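Local coordinates for acyl-CoA thioesterase (PDB 3RQB), which is of unknown function but has a double hot-dog architecture and probably hydrolyses acyl-CoA thioesters, at residues Asp190-Val198 and Arg235-Gln246. Residues are numbered along the deposited sequence; the frame is centred on the assembly and turned at random.
Sequences DTFVPRVYV and RATGFSHGYFDQ
The guanidinium of R195 meets the amide of Q246 at its edge, while V198 CG2, from the same helix, covers one face, offset toward the rim. R195 NE donates to Q246 OE1 over 3.2 Å, with an N-H...O angle of 154°. The oxygen stays close to the guanidinium plane, whereas the donor stands above the amide's carbonyl plane, the two planes being 79° apart. V196 CB lies over one face of the F244 ring, and V196 CG1 comes 4.0 Å from F244 CE1. The amide nitrogen, Q246 NE2, approaches F192 obliquely, 3.6 Å from F192 CB. Bends at chi2 (-59°) and chi3 turn R195 NE toward Q246 OE1; nearer the backbone, R195 CG packs 3.5 Å from Q246 CG. R195 NH1 also hydrogen-bonds A166 O and T168 OG1, linking the buried arginine to the start of strand 168-174 and the residues before it. The arrangement belongs to the C-terminal hot-dog domain: the short helix 195-200 sits against an antiparallel hairpin whose strands 230-240 and 243-251 are joined by a type I' turn, S240 to Y243. Between helix and hairpin, V196 CA approaches the F239 ring obliquely, 3.9 Å from F239 CE2, and A236 CB lies 3.7 Å from R195 CG. Beyond them, G238 and F239 pair antiparallel with a strand of the second subunit, and the F239 ring meets W119 of that subunit.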
loop_
_atom_site.group_PDB
_atom_site.type_symbol
_atom_site.label_atom_id
_atom_site.label_comp_id
_atom_site.label_asym_id
_atom_site.label_seq_id
_atom_site.Cartn_x
_atom_site.Cartn_y
_atom_site.Cartn_z
ATOM N N ASP B 190 -2.888 -12.742 -0.917
ATOM C CA ASP B 190 -4.059 -12.874 -0.065
ATOM C C ASP B 190 -4.250 -14.300 0.447
ATOM O O ASP B 190 -5.273 -14.609 1.056
ATOM C CB ASP B 190 -5.339 -12.332 -0.704
ATOM C CG ASP B 190 -6.445 -12.134 0.324
ATOM O OD1 ASP B 190 -6.094 -11.803 1.477
ATOM O OD2 ASP B 190 -7.645 -12.322 0.006
ATOM N N THR B 191 -3.292 -15.181 0.178
ATOM C CA THR B 191 -3.446 -16.575 0.600
ATOM C C THR B 191 -3.109 -16.792 2.084
ATOM O O THR B 191 -3.222 -17.903 2.603
ATOM C CB THR B 191 -2.608 -17.538 -0.267
ATOM O OG1 THR B 191 -1.214 -17.285 -0.068
ATOM C CG2 THR B 191 -2.937 -17.354 -1.727
ATOM N N PHE B 192 -2.712 -15.723 2.767
ATOM C CA PHE B 192 -2.410 -15.808 4.194
ATOM C C PHE B 192 -3.643 -15.822 5.081
ATOM O O PHE B 192 -4.557 -15.006 4.925
ATOM C CB PHE B 192 -1.510 -14.654 4.627
ATOM C CG PHE B 192 -0.157 -14.677 3.988
ATOM C CD1 PHE B 192 0.714 -15.724 4.230
ATOM C CD2 PHE B 192 0.246 -13.654 3.150
ATOM C CE1 PHE B 192 1.968 -15.753 3.641
ATOM C CE2 PHE B 192 1.489 -13.681 2.558
ATOM C CZ PHE B 192 2.354 -14.731 2.806
ATOM N N VAL B 193 -3.643 -16.748 6.028
ATOM C CA VAL B 193 -4.633 -16.753 7.080
ATOM C C VAL B 193 -4.649 -15.372 7.717
ATOM O O VAL B 193 -3.598 -14.758 7.880
ATOM C CB VAL B 193 -4.269 -17.799 8.122
ATOM C CG1 VAL B 193 -4.829 -17.427 9.485
ATOM C CG2 VAL B 193 -4.766 -19.160 7.668
ATOM N N PRO B 194 -5.848 -14.871 8.068
ATOM C CA PRO B 194 -6.011 -13.512 8.596
ATOM C C PRO B 194 -5.226 -13.345 9.879
ATOM O O PRO B 194 -5.399 -14.158 10.795
ATOM C CB PRO B 194 -7.511 -13.446 8.922
ATOM C CG PRO B 194 -8.127 -14.486 8.083
ATOM C CD PRO B 194 -7.125 -15.596 8.048
ATOM N N ARG B 195 -4.417 -12.293 9.967
ATOM C CA ARG B 195 -3.489 -12.164 11.088
ATOM C C ARG B 195 -4.202 -12.426 12.429
ATOM O O ARG B 195 -3.723 -13.197 13.271
ATOM C CB ARG B 195 -2.813 -10.786 11.079
ATOM C CG ARG B 195 -1.882 -10.515 9.887
ATOM C CD ARG B 195 -0.743 -11.520 9.796
ATOM N NE ARG B 195 -1.124 -12.696 9.012
ATOM C CZ ARG B 195 -0.653 -13.927 9.201
ATOM N NH1 ARG B 195 0.223 -14.173 10.157
ATOM N NH2 ARG B 195 -1.066 -14.920 8.431
ATOM N N VAL B 196 -5.372 -11.815 12.599
ATOM C CA VAL B 196 -6.115 -11.892 13.851
ATOM C C VAL B 196 -6.447 -13.336 14.290
ATOM O O VAL B 196 -6.316 -13.673 15.467
ATOM C CB VAL B 196 -7.378 -11.001 13.800
ATOM C CG1 VAL B 196 -8.425 -11.623 12.903
ATOM C CG2 VAL B 196 -7.943 -10.771 15.195
ATOM N N TYR B 197 -6.867 -14.187 13.358
ATOM C CA TYR B 197 -7.052 -15.600 13.681
ATOM C C TYR B 197 -5.779 -16.144 14.328
ATOM O O TYR B 197 -5.824 -16.799 15.370
ATOM C CB TYR B 197 -7.349 -16.441 12.433
ATOM C CG TYR B 197 -8.648 -16.136 11.711
ATOM C CD1 TYR B 197 -9.506 -15.139 12.154
ATOM C CD2 TYR B 197 -9.020 -16.862 10.582
ATOM C CE1 TYR B 197 -10.699 -14.865 11.483
ATOM C CE2 TYR B 197 -10.207 -16.598 9.908
ATOM C CZ TYR B 197 -11.044 -15.599 10.362
ATOM O OH TYR B 197 -12.223 -15.328 9.695
ATOM N N VAL B 198 -4.642 -15.873 13.695
ATOM C CA VAL B 198 -3.368 -16.375 14.180
ATOM C C VAL B 198 -3.140 -15.949 15.624
ATOM O O VAL B 198 -2.598 -16.709 16.442
ATOM C CB VAL B 198 -2.192 -15.853 13.339
ATOM C CG1 VAL B 198 -0.962 -16.692 13.612
ATOM C CG2 VAL B 198 -2.534 -15.859 11.848
ATOM N N ARG B 235 3.152 -10.667 8.499
ATOM C CA ARG B 235 3.212 -10.221 9.881
ATOM C C ARG B 235 2.136 -9.168 10.082
ATOM O O ARG B 235 1.500 -8.708 9.127
ATOM C CB ARG B 235 4.610 -9.695 10.260
ATOM C CG ARG B 235 4.933 -8.280 9.789
ATOM C CD ARG B 235 6.368 -7.857 10.148
ATOM N NE ARG B 235 6.713 -6.532 9.615
ATOM C CZ ARG B 235 6.661 -5.389 10.305
ATOM N NH1 ARG B 235 6.281 -5.389 11.581
ATOM N NH2 ARG B 235 6.995 -4.238 9.717
ATOM N N ALA B 236 1.887 -8.838 11.337
ATOM C CA ALA B 236 0.903 -7.826 11.654
ATOM C C ALA B 236 1.595 -6.714 12.403
ATOM O O ALA B 236 2.701 -6.881 12.912
ATOM C CB ALA B 236 -0.213 -8.415 12.501
ATOM N N THR B 237 0.955 -5.558 12.439
ATOM C CA THR B 237 1.515 -4.430 13.160
ATOM C C THR B 237 0.701 -4.153 14.422
ATOM O O THR B 237 1.196 -4.295 15.537
ATOM C CB THR B 237 1.593 -3.192 12.269
ATOM O OG1 THR B 237 1.898 -3.596 10.928
ATOM C CG2 THR B 237 2.676 -2.268 12.773
ATOM N N GLY B 238 -0.557 -3.778 14.251
ATOM C CA GLY B 238 -1.404 -3.542 15.399
ATOM C C GLY B 238 -2.847 -3.874 15.105
ATOM O O GLY B 238 -3.206 -4.147 13.961
ATOM N N PHE B 239 -3.662 -3.882 16.155
ATOM C CA PHE B 239 -5.094 -4.068 16.026
ATOM C C PHE B 239 -5.752 -3.009 16.889
ATOM O O PHE B 239 -5.590 -3.018 18.113
ATOM C CB PHE B 239 -5.497 -5.439 16.556
ATOM C CG PHE B 239 -4.669 -6.588 16.021
ATOM C CD1 PHE B 239 -3.448 -6.918 16.603
ATOM C CD2 PHE B 239 -5.133 -7.374 14.970
ATOM C CE1 PHE B 239 -2.691 -7.998 16.125
ATOM C CE2 PHE B 239 -4.383 -8.454 14.488
ATOM C CZ PHE B 239 -3.163 -8.765 15.067
ATOM N N SER B 240 -6.500 -2.097 16.286
ATOM C CA SER B 240 -7.137 -1.075 17.099
ATOM C C SER B 240 -8.494 -0.655 16.580
ATOM O O SER B 240 -8.692 -0.538 15.374
ATOM C CB SER B 240 -6.233 0.150 17.227
ATOM O OG SER B 240 -6.862 1.158 17.998
ATOM N N HIS B 241 -9.429 -0.460 17.502
ATOM C CA HIS B 241 -10.682 0.210 17.193
ATOM C C HIS B 241 -11.303 -0.265 15.887
ATOM O O HIS B 241 -11.705 0.548 15.051
ATOM C CB HIS B 241 -10.482 1.723 17.162
ATOM C CG HIS B 241 -10.344 2.339 18.518
ATOM N ND1 HIS B 241 -9.321 2.013 19.381
ATOM C CD2 HIS B 241 -11.102 3.259 19.161
ATOM C CE1 HIS B 241 -9.452 2.707 20.496
ATOM N NE2 HIS B 241 -10.525 3.472 20.390
ATOM N N GLY B 242 -11.362 -1.577 15.693
ATOM C CA GLY B 242 -12.097 -2.117 14.567
ATOM C C GLY B 242 -11.289 -2.482 13.343
ATOM O O GLY B 242 -11.838 -3.024 12.389
ATOM N N TYR B 243 -9.993 -2.194 13.346
ATOM C CA TYR B 243 -9.162 -2.557 12.197
ATOM C C TYR B 243 -7.808 -3.140 12.553
ATOM O O TYR B 243 -7.314 -2.972 13.670
ATOM C CB TYR B 243 -8.969 -1.366 11.259
ATOM C CG TYR B 243 -10.233 -0.996 10.539
ATOM C CD1 TYR B 243 -10.513 -1.489 9.271
ATOM C CD2 TYR B 243 -11.167 -0.173 11.145
ATOM C CE1 TYR B 243 -11.692 -1.145 8.618
ATOM C CE2 TYR B 243 -12.337 0.171 10.514
ATOM C CZ TYR B 243 -12.605 -0.307 9.251
ATOM O OH TYR B 243 -13.796 0.074 8.650
ATOM N N PHE B 244 -7.223 -3.844 11.588
ATOM C CA PHE B 244 -5.834 -4.264 11.692
ATOM C C PHE B 244 -5.220 -4.380 10.300
ATOM O O PHE B 244 -5.928 -4.290 9.294
ATOM C CB PHE B 244 -5.734 -5.611 12.408
ATOM C CG PHE B 244 -6.170 -6.770 11.563
ATOM C CD1 PHE B 244 -7.485 -7.210 11.597
ATOM C CD2 PHE B 244 -5.260 -7.413 10.720
ATOM C CE1 PHE B 244 -7.886 -8.276 10.810
ATOM C CE2 PHE B 244 -5.645 -8.475 9.928
ATOM C CZ PHE B 244 -6.959 -8.911 9.969
ATOM N N ASP B 245 -3.921 -4.674 10.260
ATOM C CA ASP B 245 -3.150 -4.627 9.026
ATOM C C ASP B 245 -2.266 -5.857 8.844
ATOM O O ASP B 245 -1.903 -6.538 9.801
ATOM C CB ASP B 245 -2.264 -3.380 9.006
ATOM C CG ASP B 245 -0.942 -3.597 9.720
ATOM O OD1 ASP B 245 -0.935 -4.244 10.790
ATOM O OD2 ASP B 245 0.093 -3.138 9.196
ATOM N N GLN B 246 -1.901 -6.124 7.600
ATOM C CA GLN B 246 -1.044 -7.247 7.315
ATOM C C GLN B 246 0.088 -6.730 6.471
ATOM O O GLN B 246 -0.140 -6.037 5.487
ATOM C CB GLN B 246 -1.817 -8.324 6.554
ATOM C CG GLN B 246 -1.161 -9.688 6.590
ATOM C CD GLN B 246 -2.041 -10.770 6.001
ATOM O OE1 GLN B 246 -2.902 -11.325 6.684
ATOM N NE2 GLN B 246 -1.827 -11.081 4.724
#